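Side-chain contacts in putative sulfatase yidJ (PDB 2QZU), which probably hydrolyses sulfate esters, as a metal-binding arylsulfatase of the sulfatase family: residues Gln37-Ala42 / Gly47-Lys52; Pro259-Lys264 / Asp270-Asn275; Gly319-Ala324 / Ile328-Ser333; Ile436-Asp439 / His445-Asn448. All blocks are in the same frame, centred on the assembly; numbering follows the deposited sequence.

Contact 1 of 4, residues Gln37-Ala42 / Gly47-Lys52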
loop_
_atom_site.group_PDB
_atom_site.type_symbol
_atom_site.label_atom_id
_atom_site.label_comp_id
_atom_site.label_asym_id
_atom_site.label_seq_id
_atom_site.Cartn_x
_atom_site.Cartn_y
_atom_site.Cartn_z
ATOM N N GLN A 37 -10.798 -4.459 13.945
ATOM C CA GLN A 37 -10.992 -5.426 12.869
ATOM C C GLN A 37 -10.540 -6.850 13.196
ATOM O O GLN A 37 -10.022 -7.560 12.329
ATOM C CB GLN A 37 -10.265 -4.908 11.627
ATOM C CG GLN A 37 -10.712 -5.502 10.309
ATOM C CD GLN A 37 -10.525 -4.516 9.173
ATOM O OE1 GLN A 37 -11.145 -3.450 9.161
ATOM N NE2 GLN A 37 -9.671 -4.859 8.220
ATOM N N TYR A 38 -10.774 -7.269 14.436
ATOM C CA TYR A 38 -10.395 -8.602 14.908
ATOM C C TYR A 38 -11.607 -9.552 14.876
ATOM O O TYR A 38 -12.595 -9.333 15.579
ATOM C CB TYR A 38 -9.848 -8.484 16.341
ATOM C CG TYR A 38 -9.126 -9.709 16.876
ATOM C CD1 TYR A 38 -9.756 -10.953 16.930
ATOM C CD2 TYR A 38 -7.816 -9.612 17.346
ATOM C CE1 TYR A 38 -9.095 -12.075 17.442
ATOM C CE2 TYR A 38 -7.148 -10.727 17.862
ATOM C CZ TYR A 38 -7.795 -11.953 17.904
ATOM O OH TYR A 38 -7.147 -13.060 18.408
ATOM N N ARG A 39 -11.530 -10.603 14.060
ATOM C CA ARG A 39 -12.622 -11.578 13.950
ATOM C C ARG A 39 -12.752 -12.465 15.182
ATOM O O ARG A 39 -11.756 -12.943 15.725
ATOM C CB ARG A 39 -12.434 -12.474 12.723
ATOM C CG ARG A 39 -12.707 -11.781 11.404
ATOM C CD ARG A 39 -12.798 -12.772 10.246
ATOM N NE ARG A 39 -11.531 -13.438 9.944
ATOM C CZ ARG A 39 -11.150 -14.609 10.452
ATOM N NH1 ARG A 39 -11.932 -15.261 11.301
ATOM N NH2 ARG A 39 -9.987 -15.136 10.093
ATOM N N GLY A 40 -13.991 -12.703 15.597
ATOM C CA GLY A 40 -14.243 -13.525 16.768
ATOM C C GLY A 40 -13.675 -14.936 16.734
ATOM O O GLY A 40 -13.193 -15.429 17.754
ATOM N N ASP A 41 -13.723 -15.601 15.584
ATOM C CA ASP A 41 -13.204 -16.965 15.509
ATOM C C ASP A 41 -11.691 -17.056 15.367
ATOM O O ASP A 41 -11.136 -18.152 15.364
ATOM C CB ASP A 41 -13.868 -17.743 14.364
ATOM C CG ASP A 41 -15.336 -18.034 14.631
ATOM O OD1 ASP A 41 -15.721 -18.093 15.817
ATOM O OD2 ASP A 41 -16.097 -18.215 13.658
ATOM N N ALA A 42 -11.022 -15.911 15.263
ATOM C CA ALA A 42 -9.570 -15.905 15.120
ATOM C C ALA A 42 -8.872 -15.929 16.476
ATOM O O ALA A 42 -7.974 -15.133 16.740
ATOM C CB ALA A 42 -9.123 -14.685 14.318
ATOM N N GLY A 47 -10.439 -23.142 18.596
ATOM C CA GLY A 47 -10.176 -24.303 17.759
ATOM C C GLY A 47 -10.734 -24.376 16.351
ATOM O O GLY A 47 -10.850 -25.470 15.796
ATOM N N LYS A 48 -11.073 -23.234 15.764
ATOM C CA LYS A 48 -11.609 -23.212 14.406
ATOM C C LYS A 48 -10.556 -22.817 13.373
ATOM O O LYS A 48 -10.641 -23.216 12.213
ATOM C CB LYS A 48 -12.792 -22.246 14.312
ATOM C CG LYS A 48 -14.011 -22.667 15.119
ATOM C CD LYS A 48 -15.161 -21.693 14.931
ATOM C CE LYS A 48 -16.386 -22.121 15.729
ATOM N NZ LYS A 48 -17.529 -21.182 15.543
ATOM N N GLU A 49 -9.566 -22.031 13.796
ATOM C CA GLU A 49 -8.510 -21.577 12.895
ATOM C C GLU A 49 -7.141 -21.768 13.538
ATOM O O GLU A 49 -7.001 -21.671 14.759
ATOM C CB GLU A 49 -8.727 -20.103 12.535
ATOM C CG GLU A 49 -10.116 -19.833 11.970
ATOM C CD GLU A 49 -10.349 -18.381 11.594
ATOM O OE1 GLU A 49 -11.523 -18.018 11.371
ATOM O OE2 GLU A 49 -9.371 -17.606 11.508
ATOM N N PRO A 50 -6.110 -22.037 12.722
ATOM C CA PRO A 50 -4.754 -22.246 13.234
ATOM C C PRO A 50 -3.975 -20.973 13.553
ATOM O O PRO A 50 -2.787 -20.863 13.235
ATOM C CB PRO A 50 -4.100 -23.060 12.126
ATOM C CG PRO A 50 -4.678 -22.429 10.906
ATOM C CD PRO A 50 -6.153 -22.255 11.262
ATOM N N VAL A 51 -4.639 -20.006 14.173
ATOM C CA VAL A 51 -3.966 -18.772 14.540
ATOM C C VAL A 51 -3.449 -18.936 15.967
ATOM O O VAL A 51 -4.122 -19.522 16.817
ATOM C CB VAL A 51 -4.923 -17.555 14.436
ATOM C CG1 VAL A 51 -6.106 -17.724 15.377
ATOM C CG2 VAL A 51 -4.161 -16.275 14.741
ATOM N N LYS A 52 -2.245 -18.431 16.220
ATOM C CA LYS A 52 -1.628 -18.546 17.534
ATOM C C LYS A 52 -1.861 -17.322 18.406
ATOM O O LYS A 52 -1.418 -16.222 18.074
ATOM C CB LYS A 52 -0.127 -18.795 17.382
ATOM C CG LYS A 52 0.198 -20.076 16.623
ATOM C CD LYS A 52 1.694 -20.271 16.475
ATOM C CE LYS A 52 2.003 -21.563 15.734
ATOM N NZ LYS A 52 1.470 -22.752 16.456
HETATM O O HOH W 1 -10.119 -20.497 16.117
HETATM O O HOH W 2 -17.212 -19.493 17.987
#
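Arg39 and Glu49 form an end-on salt bridge with two hydrogen bonds. Arg39 NH1 lies 2.8 Å from Glu49 OE1. Arg39 NH2 lies 2.9 Å from Glu49 OE2, in a nearly straight bond of 168°. Both oxygens use their syn lone pairs. OE2 sits in the guanidinium plane, while OE1 is tilted out of it; the two planes are 37° apart. The Arg39 chain bends at its third torsion (chi3 -67°), which turns the guanidinium across the extended Glu49 chain. Glu49 OE2 also accepts from the Tyr280 hydroxyl.

A second, looser ion pair joins Asp41 OD1 to Lys48 NZ at 3.6 Å. Water 2 bridges the same two atoms. Asp41 has a stronger partner in Arg335.

The segments belong to the long loop between strand 29-35 and helix 54-61 of the alkaline phosphatase-like sulfatase fold. A type I turn from Arg39 to Ala42 reverses the chain here. Water 1 links the backbones, donating to Asp41 O at 2.7 Å and accepting from Glu49 N at 2.8 Å.

Apolar contact is slight: Val51 CG1 lies 4.4 Å from Ala42 CB, and Ile283 of helix 267-299 borders both side chains. Val51 CG1 is also 3.5 Å from the carbonyl Ala42 O.

Contact 2 of 4, residues Pro259-Lys264 / Asp270-Asn275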
loop_
_atom_site.group_PDB
_atom_site.type_symbol
_atom_site.label_atom_id
_atom_site.label_comp_id
_atom_site.label_asym_id
_atom_site.label_seq_id
_atom_site.Cartn_x
_atom_site.Cartn_y
_atom_site.Cartn_z
ATOM N N PRO A 259 -17.735 -22.573 1.839
ATOM C CA PRO A 259 -18.357 -22.159 0.578
ATOM C C PRO A 259 -18.470 -20.642 0.432
ATOM O O PRO A 259 -18.681 -20.136 -0.669
ATOM C CB PRO A 259 -19.717 -22.855 0.620
ATOM C CG PRO A 259 -20.020 -22.919 2.091
ATOM C CD PRO A 259 -18.689 -23.322 2.678
ATOM N N ASP A 260 -18.323 -19.919 1.540
ATOM C CA ASP A 260 -18.407 -18.459 1.499
ATOM C C ASP A 260 -17.119 -17.814 0.986
ATOM O O ASP A 260 -17.100 -16.627 0.666
ATOM C CB ASP A 260 -18.773 -17.901 2.885
ATOM C CG ASP A 260 -17.798 -18.320 3.966
ATOM O OD1 ASP A 260 -17.378 -19.495 3.974
ATOM O OD2 ASP A 260 -17.461 -17.476 4.825
ATOM N N ILE A 261 -16.044 -18.593 0.902
ATOM C CA ILE A 261 -14.774 -18.074 0.398
ATOM C C ILE A 261 -14.659 -18.417 -1.092
ATOM O O ILE A 261 -14.588 -19.588 -1.460
ATOM C CB ILE A 261 -13.576 -18.687 1.163
ATOM C CG1 ILE A 261 -13.647 -18.282 2.641
ATOM C CG2 ILE A 261 -12.265 -18.214 0.546
ATOM C CD1 ILE A 261 -12.587 -18.938 3.527
ATOM N N PRO A 262 -14.641 -17.396 -1.967
ATOM C CA PRO A 262 -14.539 -17.633 -3.412
ATOM C C PRO A 262 -13.345 -18.499 -3.803
ATOM O O PRO A 262 -12.344 -18.558 -3.087
ATOM C CB PRO A 262 -14.458 -16.223 -3.989
ATOM C CG PRO A 262 -15.258 -15.417 -3.007
ATOM C CD PRO A 262 -14.763 -15.956 -1.684
ATOM N N ALA A 263 -13.458 -19.158 -4.949
ATOM C CA ALA A 263 -12.405 -20.039 -5.437
ATOM C C ALA A 263 -11.122 -19.320 -5.834
ATOM O O ALA A 263 -11.117 -18.119 -6.119
ATOM C CB ALA A 263 -12.925 -20.855 -6.621
ATOM N N LYS A 264 -10.027 -20.070 -5.846
ATOM C CA LYS A 264 -8.739 -19.517 -6.237
ATOM C C LYS A 264 -8.889 -19.087 -7.694
ATOM O O LYS A 264 -9.576 -19.748 -8.473
ATOM C CB LYS A 264 -7.648 -20.581 -6.103
ATOM C CG LYS A 264 -6.237 -20.074 -6.367
ATOM C CD LYS A 264 -5.204 -21.164 -6.117
ATOM C CE LYS A 264 -3.792 -20.641 -6.334
ATOM N NZ LYS A 264 -3.616 -20.096 -7.709
ATOM N N ASP A 270 -8.696 -14.780 -4.304
ATOM C CA ASP A 270 -7.263 -14.533 -4.203
ATOM C C ASP A 270 -6.980 -13.506 -3.119
ATOM O O ASP A 270 -5.948 -13.567 -2.455
ATOM C CB ASP A 270 -6.691 -14.052 -5.539
ATOM C CG ASP A 270 -6.661 -15.145 -6.584
ATOM O OD1 ASP A 270 -6.577 -16.332 -6.196
ATOM O OD2 ASP A 270 -6.711 -14.819 -7.789
ATOM N N TYR A 271 -7.902 -12.567 -2.938
ATOM C CA TYR A 271 -7.739 -11.544 -1.914
ATOM C C TYR A 271 -7.656 -12.209 -0.539
ATOM O O TYR A 271 -6.815 -11.848 0.288
ATOM C CB TYR A 271 -8.910 -10.560 -1.945
ATOM C CG TYR A 271 -8.751 -9.407 -0.971
ATOM C CD1 TYR A 271 -7.741 -8.456 -1.140
ATOM C CD2 TYR A 271 -9.590 -9.284 0.138
ATOM C CE1 TYR A 271 -7.571 -7.413 -0.228
ATOM C CE2 TYR A 271 -9.429 -8.249 1.054
ATOM C CZ TYR A 271 -8.419 -7.317 0.868
ATOM O OH TYR A 271 -8.257 -6.297 1.779
ATOM N N PHE A 272 -8.531 -13.182 -0.292
ATOM C CA PHE A 272 -8.523 -13.873 0.991
ATOM C C PHE A 272 -7.205 -14.609 1.181
ATOM O O PHE A 272 -6.527 -14.451 2.198
ATOM C CB PHE A 272 -9.671 -14.883 1.074
ATOM C CG PHE A 272 -9.685 -15.668 2.353
ATOM C CD1 PHE A 272 -10.257 -15.136 3.505
ATOM C CD2 PHE A 272 -9.086 -16.923 2.420
ATOM C CE1 PHE A 272 -10.229 -15.843 4.708
ATOM C CE2 PHE A 272 -9.050 -17.637 3.615
ATOM C CZ PHE A 272 -9.624 -17.096 4.761
ATOM N N ARG A 273 -6.846 -15.412 0.184
ATOM C CA ARG A 273 -5.625 -16.206 0.214
ATOM C C ARG A 273 -4.331 -15.390 0.306
ATOM O O ARG A 273 -3.363 -15.823 0.928
ATOM C CB ARG A 273 -5.579 -17.104 -1.026
ATOM C CG ARG A 273 -6.703 -18.131 -1.092
ATOM C CD ARG A 273 -6.690 -18.878 -2.419
ATOM N NE ARG A 273 -7.614 -20.011 -2.446
ATOM C CZ ARG A 273 -8.940 -19.911 -2.479
ATOM N NH1 ARG A 273 -9.527 -18.721 -2.491
ATOM N NH2 ARG A 273 -9.684 -21.008 -2.505
ATOM N N ASN A 274 -4.322 -14.214 -0.311
ATOM C CA ASN A 274 -3.144 -13.351 -0.325
ATOM C C ASN A 274 -2.935 -12.549 0.960
ATOM O O ASN A 274 -1.855 -12.005 1.175
ATOM C CB ASN A 274 -3.241 -12.377 -1.506
ATOM C CG ASN A 274 -1.929 -11.680 -1.804
ATOM O OD1 ASN A 274 -1.913 -10.524 -2.228
ATOM N ND2 ASN A 274 -0.821 -12.384 -1.599
ATOM N N ASN A 275 -3.956 -12.479 1.812
ATOM C CA ASN A 275 -3.855 -11.692 3.040
ATOM C C ASN A 275 -4.053 -12.413 4.372
ATOM O O ASN A 275 -3.769 -11.842 5.426
ATOM C CB ASN A 275 -4.842 -10.523 2.973
ATOM C CG ASN A 275 -4.472 -9.508 1.913
ATOM O OD1 ASN A 275 -3.539 -8.721 2.092
ATOM N ND2 ASN A 275 -5.190 -9.527 0.797
HETATM O O HOH W 3 -12.534 -21.327 -1.943
#
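This contact folds the loop before the long helix 267-299 back onto the first turns of that helix. Ile261 and Arg273 carry it.

The apolar half is a CH-pi contact. Ile261 CD1 sits over one face of the Phe272 ring, 3.9 Å from its centroid and 20° off the ring normal. It is displaced toward the rim, nearest Phe272 CZ. Ile261 CG2 touches the other end of the ring, 3.9 Å from Phe272 CD2. Both branches of the isoleucine thus lie along the phenyl group. Met318 also touches Phe272.

The polar half belongs to the Arg273 guanidinium. Arg273 NH1 donates to Pro262 O at 2.9 Å with an N-H...O angle of 164°. The oxygen lies in the guanidinium plane, and the nitrogen lies in the carbonyl plane. Arg273 NH2 donates to water 3, which lies 2.7 Å from Ile261 O. The chain is extended from CG to NE (chi3 171°), and this carries the group out to the loop. Lys264 CB packs 3.7 Å from Arg273 NE. Glu252 pairs with NE, and Gly269 O takes a bond from NH1, so every nitrogen of the group has a partner.

Asp270 OD1 bonds to the backbone N of Gly265. An arginine-to-carbonyl bond and an Ile-Phe CH-pi contact thus tie the loop between helix 251-254 and helix 267-299 of the sulfatase fold to the N-terminal part of the long helix.

Contact 3 of 4, residues Gly319-Ala324 / Ile328-Ser333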
loop_
_atom_site.group_PDB
_atom_site.type_symbol
_atom_site.label_atom_id
_atom_site.label_comp_id
_atom_site.label_asym_id
_atom_site.label_seq_id
_atom_site.Cartn_x
_atom_site.Cartn_y
_atom_site.Cartn_z
ATOM N N GLY A 319 -12.836 -10.956 1.511
ATOM C CA GLY A 319 -13.081 -11.779 0.338
ATOM C C GLY A 319 -14.273 -12.708 0.491
ATOM O O GLY A 319 -14.918 -13.065 -0.493
ATOM N N ALA A 320 -14.564 -13.111 1.724
ATOM C CA ALA A 320 -15.695 -13.993 1.970
ATOM C C ALA A 320 -16.969 -13.275 1.539
ATOM O O ALA A 320 -17.120 -12.070 1.765
ATOM C CB ALA A 320 -15.767 -14.363 3.447
ATOM N N HIS A 321 -17.877 -14.027 0.918
ATOM C CA HIS A 321 -19.142 -13.488 0.424
ATOM C C HIS A 321 -18.925 -12.379 -0.606
ATOM O O HIS A 321 -19.782 -11.519 -0.799
ATOM C CB HIS A 321 -19.998 -12.985 1.594
ATOM C CG HIS A 321 -20.564 -14.086 2.439
ATOM N ND1 HIS A 321 -21.506 -14.973 1.966
ATOM C CD2 HIS A 321 -20.288 -14.471 3.708
ATOM C CE1 HIS A 321 -21.786 -15.861 2.904
ATOM N NE2 HIS A 321 -21.058 -15.578 3.971
ATOM N N GLU A 322 -17.775 -12.428 -1.276
ATOM C CA GLU A 322 -17.417 -11.449 -2.299
ATOM C C GLU A 322 -17.289 -10.030 -1.739
ATOM O O GLU A 322 -17.374 -9.055 -2.484
ATOM C CB GLU A 322 -18.452 -11.451 -3.431
ATOM C CG GLU A 322 -18.669 -12.793 -4.118
ATOM C CD GLU A 322 -17.442 -13.302 -4.856
ATOM O OE1 GLU A 322 -16.515 -12.503 -5.108
ATOM O OE2 GLU A 322 -17.412 -14.503 -5.196
ATOM N N ASN A 323 -17.089 -9.926 -0.426
ATOM C CA ASN A 323 -16.932 -8.636 0.243
ATOM C C ASN A 323 -15.507 -8.488 0.762
ATOM O O ASN A 323 -14.993 -9.378 1.453
ATOM C CB ASN A 323 -17.896 -8.509 1.428
ATOM C CG ASN A 323 -19.311 -8.195 1.002
ATOM O OD1 ASN A 323 -19.989 -9.020 0.385
ATOM N ND2 ASN A 323 -19.769 -6.992 1.329
ATOM N N ALA A 324 -14.871 -7.372 0.440
ATOM C CA ALA A 324 -13.518 -7.144 0.899
ATOM C C ALA A 324 -13.453 -6.615 2.326
ATOM O O ALA A 324 -12.559 -6.986 3.093
ATOM C CB ALA A 324 -12.840 -6.085 -0.023
ATOM N N ILE A 328 -21.401 -5.149 7.151
ATOM C CA ILE A 328 -22.425 -6.042 6.621
ATOM C C ILE A 328 -22.853 -7.070 7.669
ATOM O O ILE A 328 -22.126 -7.337 8.626
ATOM C CB ILE A 328 -21.906 -6.751 5.347
ATOM C CG1 ILE A 328 -23.048 -7.489 4.654
ATOM C CG2 ILE A 328 -20.778 -7.706 5.701
ATOM C CD1 ILE A 328 -24.078 -6.572 4.028
ATOM N N PHE A 329 -24.026 -7.655 7.473
ATOM C CA PHE A 329 -24.589 -8.601 8.426
ATOM C C PHE A 329 -23.986 -9.999 8.524
ATOM O O PHE A 329 -24.320 -10.745 9.444
ATOM C CB PHE A 329 -26.092 -8.721 8.181
ATOM C CG PHE A 329 -26.451 -8.859 6.735
ATOM C CD1 PHE A 329 -27.034 -7.798 6.048
ATOM C CD2 PHE A 329 -26.157 -10.031 6.045
ATOM C CE1 PHE A 329 -27.323 -7.906 4.688
ATOM C CE2 PHE A 329 -26.439 -10.148 4.686
ATOM C CZ PHE A 329 -27.022 -9.083 4.007
ATOM N N TYR A 330 -23.111 -10.363 7.594
ATOM C CA TYR A 330 -22.495 -11.687 7.630
ATOM C C TYR A 330 -21.715 -11.933 8.922
ATOM O O TYR A 330 -21.113 -11.014 9.486
ATOM C CB TYR A 330 -21.575 -11.873 6.418
ATOM C CG TYR A 330 -22.324 -11.998 5.108
ATOM C CD1 TYR A 330 -23.243 -13.033 4.908
ATOM C CD2 TYR A 330 -22.111 -11.095 4.070
ATOM C CE1 TYR A 330 -23.935 -13.163 3.702
ATOM C CE2 TYR A 330 -22.794 -11.215 2.857
ATOM C CZ TYR A 330 -23.706 -12.253 2.683
ATOM O OH TYR A 330 -24.393 -12.376 1.494
ATOM N N GLU A 331 -21.731 -13.183 9.381
ATOM C CA GLU A 331 -21.038 -13.573 10.605
ATOM C C GLU A 331 -19.570 -13.138 10.699
ATOM O O GLU A 331 -19.136 -12.679 11.750
ATOM C CB GLU A 331 -21.104 -15.092 10.789
ATOM C CG GLU A 331 -22.465 -15.631 11.187
ATOM C CD GLU A 331 -22.916 -15.117 12.534
ATOM O OE1 GLU A 331 -23.719 -14.164 12.567
ATOM O OE2 GLU A 331 -22.456 -15.665 13.560
ATOM N N GLU A 332 -18.806 -13.289 9.616
ATOM C CA GLU A 332 -17.388 -12.922 9.657
ATOM C C GLU A 332 -17.187 -11.430 9.926
ATOM O O GLU A 332 -16.115 -11.002 10.354
ATOM C CB GLU A 332 -16.677 -13.311 8.353
ATOM C CG GLU A 332 -17.150 -12.544 7.131
ATOM C CD GLU A 332 -18.294 -13.227 6.406
ATOM O OE1 GLU A 332 -19.007 -14.043 7.027
ATOM O OE2 GLU A 332 -18.488 -12.937 5.207
ATOM N N SER A 333 -18.234 -10.653 9.673
ATOM C CA SER A 333 -18.220 -9.212 9.888
ATOM C C SER A 333 -18.728 -8.841 11.289
ATOM O O SER A 333 -18.126 -8.015 11.984
ATOM C CB SER A 333 -19.086 -8.534 8.816
ATOM O OG SER A 333 -19.288 -7.161 9.095
#
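The backbones of 319-324 and 328-333 stay well apart, with CA atoms 7.9 Å apart at Ala320 and Glu332, and side chains fill the gap. Tyr330 stands at the N-cap position of the short helix 331-334.

The His321 and Tyr330 rings form the centre of the contact. They stack face to face, their planes 1° apart and their centroids separated by 3.6 Å. His321 CB continues the overlap, 3.9 Å from the Tyr330 centroid. Both side chains place CG beside the backbone N (chi1 -72° for His321), and each ring is thereby brought to the other segment. Phe329 CE2 lies over the opposite face of Tyr330. The phenol thus has the imidazole on one face and a Phe329 carbon on the other.

Glu332 approaches the histidine from another direction. Its carboxylate lies at the edge of the His321 ring, nearly coplanar with it at 12°. The Glu332 chain is bent at its second torsion. Ala320 CB packs 3.5 Å from Glu332 OE2. Ser333 OG donates to Ile328 O at 2.9 Å and ties the two ends of 328-333 together.

The imidazole is probably turned over in the model, so its nitrogens cannot be assigned. The parallel stack remains firm. Turned back, a ring nitrogen would face the buried Glu332 OE2, which as modelled has no partner.

Contact 4 of 4, residues Ile436-Asp439 / His445-Asn448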
loop_
_atom_site.group_PDB
_atom_site.type_symbol
_atom_site.label_atom_id
_atom_site.label_comp_id
_atom_site.label_asym_id
_atom_site.label_seq_id
_atom_site.Cartn_x
_atom_site.Cartn_y
_atom_site.Cartn_z
ATOM N N ILE A 436 -33.840 -10.306 3.752
ATOM C CA ILE A 436 -32.829 -11.346 3.838
ATOM C C ILE A 436 -33.001 -12.177 5.103
ATOM O O ILE A 436 -33.225 -11.638 6.184
ATOM C CB ILE A 436 -31.422 -10.712 3.824
ATOM C CG1 ILE A 436 -31.251 -9.888 2.544
ATOM C CG2 ILE A 436 -30.350 -11.791 3.917
ATOM C CD1 ILE A 436 -30.096 -8.910 2.583
ATOM N N LEU A 437 -32.903 -13.495 4.961
ATOM C CA LEU A 437 -33.038 -14.389 6.098
ATOM C C LEU A 437 -32.115 -15.588 5.937
ATOM O O LEU A 437 -32.144 -16.271 4.917
ATOM C CB LEU A 437 -34.486 -14.870 6.242
ATOM C CG LEU A 437 -34.760 -15.877 7.366
ATOM C CD1 LEU A 437 -34.385 -15.269 8.709
ATOM C CD2 LEU A 437 -36.232 -16.276 7.351
ATOM N N PHE A 438 -31.283 -15.823 6.945
ATOM C CA PHE A 438 -30.362 -16.954 6.929
ATOM C C PHE A 438 -30.602 -17.834 8.148
ATOM O O PHE A 438 -30.766 -17.332 9.264
ATOM C CB PHE A 438 -28.901 -16.489 6.974
ATOM C CG PHE A 438 -28.456 -15.732 5.760
ATOM C CD1 PHE A 438 -28.073 -14.395 5.866
ATOM C CD2 PHE A 438 -28.384 -16.355 4.519
ATOM C CE1 PHE A 438 -27.621 -13.691 4.745
ATOM C CE2 PHE A 438 -27.938 -15.665 3.397
ATOM C CZ PHE A 438 -27.554 -14.331 3.510
ATOM N N ASP A 439 -30.628 -19.143 7.924
ATOM C CA ASP A 439 -30.792 -20.118 8.996
ATOM C C ASP A 439 -29.361 -20.586 9.235
ATOM O O ASP A 439 -28.845 -21.414 8.487
ATOM C CB ASP A 439 -31.647 -21.297 8.519
ATOM C CG ASP A 439 -31.821 -22.365 9.588
ATOM O OD1 ASP A 439 -30.929 -22.503 10.453
ATOM O OD2 ASP A 439 -32.842 -23.078 9.553
ATOM N N HIS A 445 -22.674 -20.869 6.873
ATOM C CA HIS A 445 -21.885 -19.923 6.093
ATOM C C HIS A 445 -22.757 -18.938 5.326
ATOM O O HIS A 445 -22.286 -18.232 4.434
ATOM C CB HIS A 445 -20.956 -20.687 5.153
ATOM C CG HIS A 445 -20.047 -21.639 5.867
ATOM N ND1 HIS A 445 -19.094 -21.216 6.769
ATOM C CD2 HIS A 445 -19.994 -22.991 5.868
ATOM C CE1 HIS A 445 -18.495 -22.269 7.297
ATOM N NE2 HIS A 445 -19.021 -23.356 6.769
ATOM N N GLU A 446 -24.035 -18.909 5.693
ATOM C CA GLU A 446 -25.016 -18.000 5.108
ATOM C C GLU A 446 -24.940 -17.846 3.593
ATOM O O GLU A 446 -24.623 -16.772 3.074
ATOM C CB GLU A 446 -24.885 -16.642 5.796
ATOM C CG GLU A 446 -25.039 -16.752 7.309
ATOM C CD GLU A 446 -24.761 -15.451 8.039
ATOM O OE1 GLU A 446 -25.595 -15.056 8.880
ATOM O OE2 GLU A 446 -23.707 -14.833 7.783
HETATM N N MSE A 447 -25.260 -18.927 2.892
HETATM C CA MSE A 447 -25.229 -18.950 1.435
HETATM C C MSE A 447 -26.629 -18.947 0.823
HETATM O O MSE A 447 -26.789 -18.660 -0.362
HETATM C CB MSE A 447 -24.502 -20.206 0.948
HETATM C CG MSE A 447 -23.111 -20.400 1.514
HETATM SE SE MSE A 447 -21.906 -18.989 0.995
HETATM C CE MSE A 447 -21.705 -19.438 -0.882
ATOM N N ASN A 448 -27.639 -19.265 1.627
ATOM C CA ASN A 448 -29.012 -19.340 1.129
ATOM C C ASN A 448 -29.968 -18.353 1.779
ATOM O O ASN A 448 -30.335 -18.520 2.942
ATOM C CB ASN A 448 -29.563 -20.753 1.353
ATOM C CG ASN A 448 -30.817 -21.037 0.543
ATOM O OD1 ASN A 448 -31.468 -22.066 0.736
ATOM N ND2 ASN A 448 -31.155 -20.137 -0.372
HETATM O O HOH W 4 -30.143 -20.039 5.211
#
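This is a buried contact between an aromatic side chain and a loop, at the edge of the four-stranded antiparallel sheet near the C terminus. Strand 431-439 is an outermost strand of that sheet. The chain leaves it, turns, and passes back over Phe438 as 445-448 before reaching helix 455-471.

Phe438 and Glu446 make the main contact, a CH-pi interaction. Glu446 CB lies over the middle of the ring, 3.7 Å from its centroid and only 12° off the normal. Glu446 CG continues toward the root of the phenylalanine, 3.9 Å from Phe438 CB. The two side chains cross at about a right angle. The extended Glu446 chain (chi2 174°) lays its CB and CG on the ring and carries the carboxylate past it. The carboxylate is held by other parts of the fold. OE2 accepts from the backbone N of Glu331, and OE1 has a weak bond with Thr422.

Backbone oxygens of the loop also meet the ring. Glu446 O is 3.5 Å from Phe438 CE2. Asn448 O comes to 3.3 Å from Phe438 CD2. Asp443 takes the backbone N of Met447, a selenomethionine here, and that of Asn448.

Water 4 joins strand to loop: it accepts from Asp439 N at 2.9 Å and donates to Asn448 O at 2.7 Å.

In the fold
The four contacts follow one another along the chain; none nests in or crosses another. Contact 1 closes a loop after strand 29-35 of the mixed sheet. Contact 2 closes the loop that leads into helix 267-299, and contact 3 the one between strand 306-311 and helix 331-334. Contact 4 closes the turn after strand 431-439 of the four-stranded C-terminal sheet. In space they join up. Arg39 packs on Glu332, bringing contacts 1 and 3 together. Asp260 O probably bonds to His321 N, linking contacts 2 and 3. The Glu446 carboxylate ties contact 4 to the start of helix 331-334 in contact 3. Pro259 packs against His445, joining contacts 2 and 4.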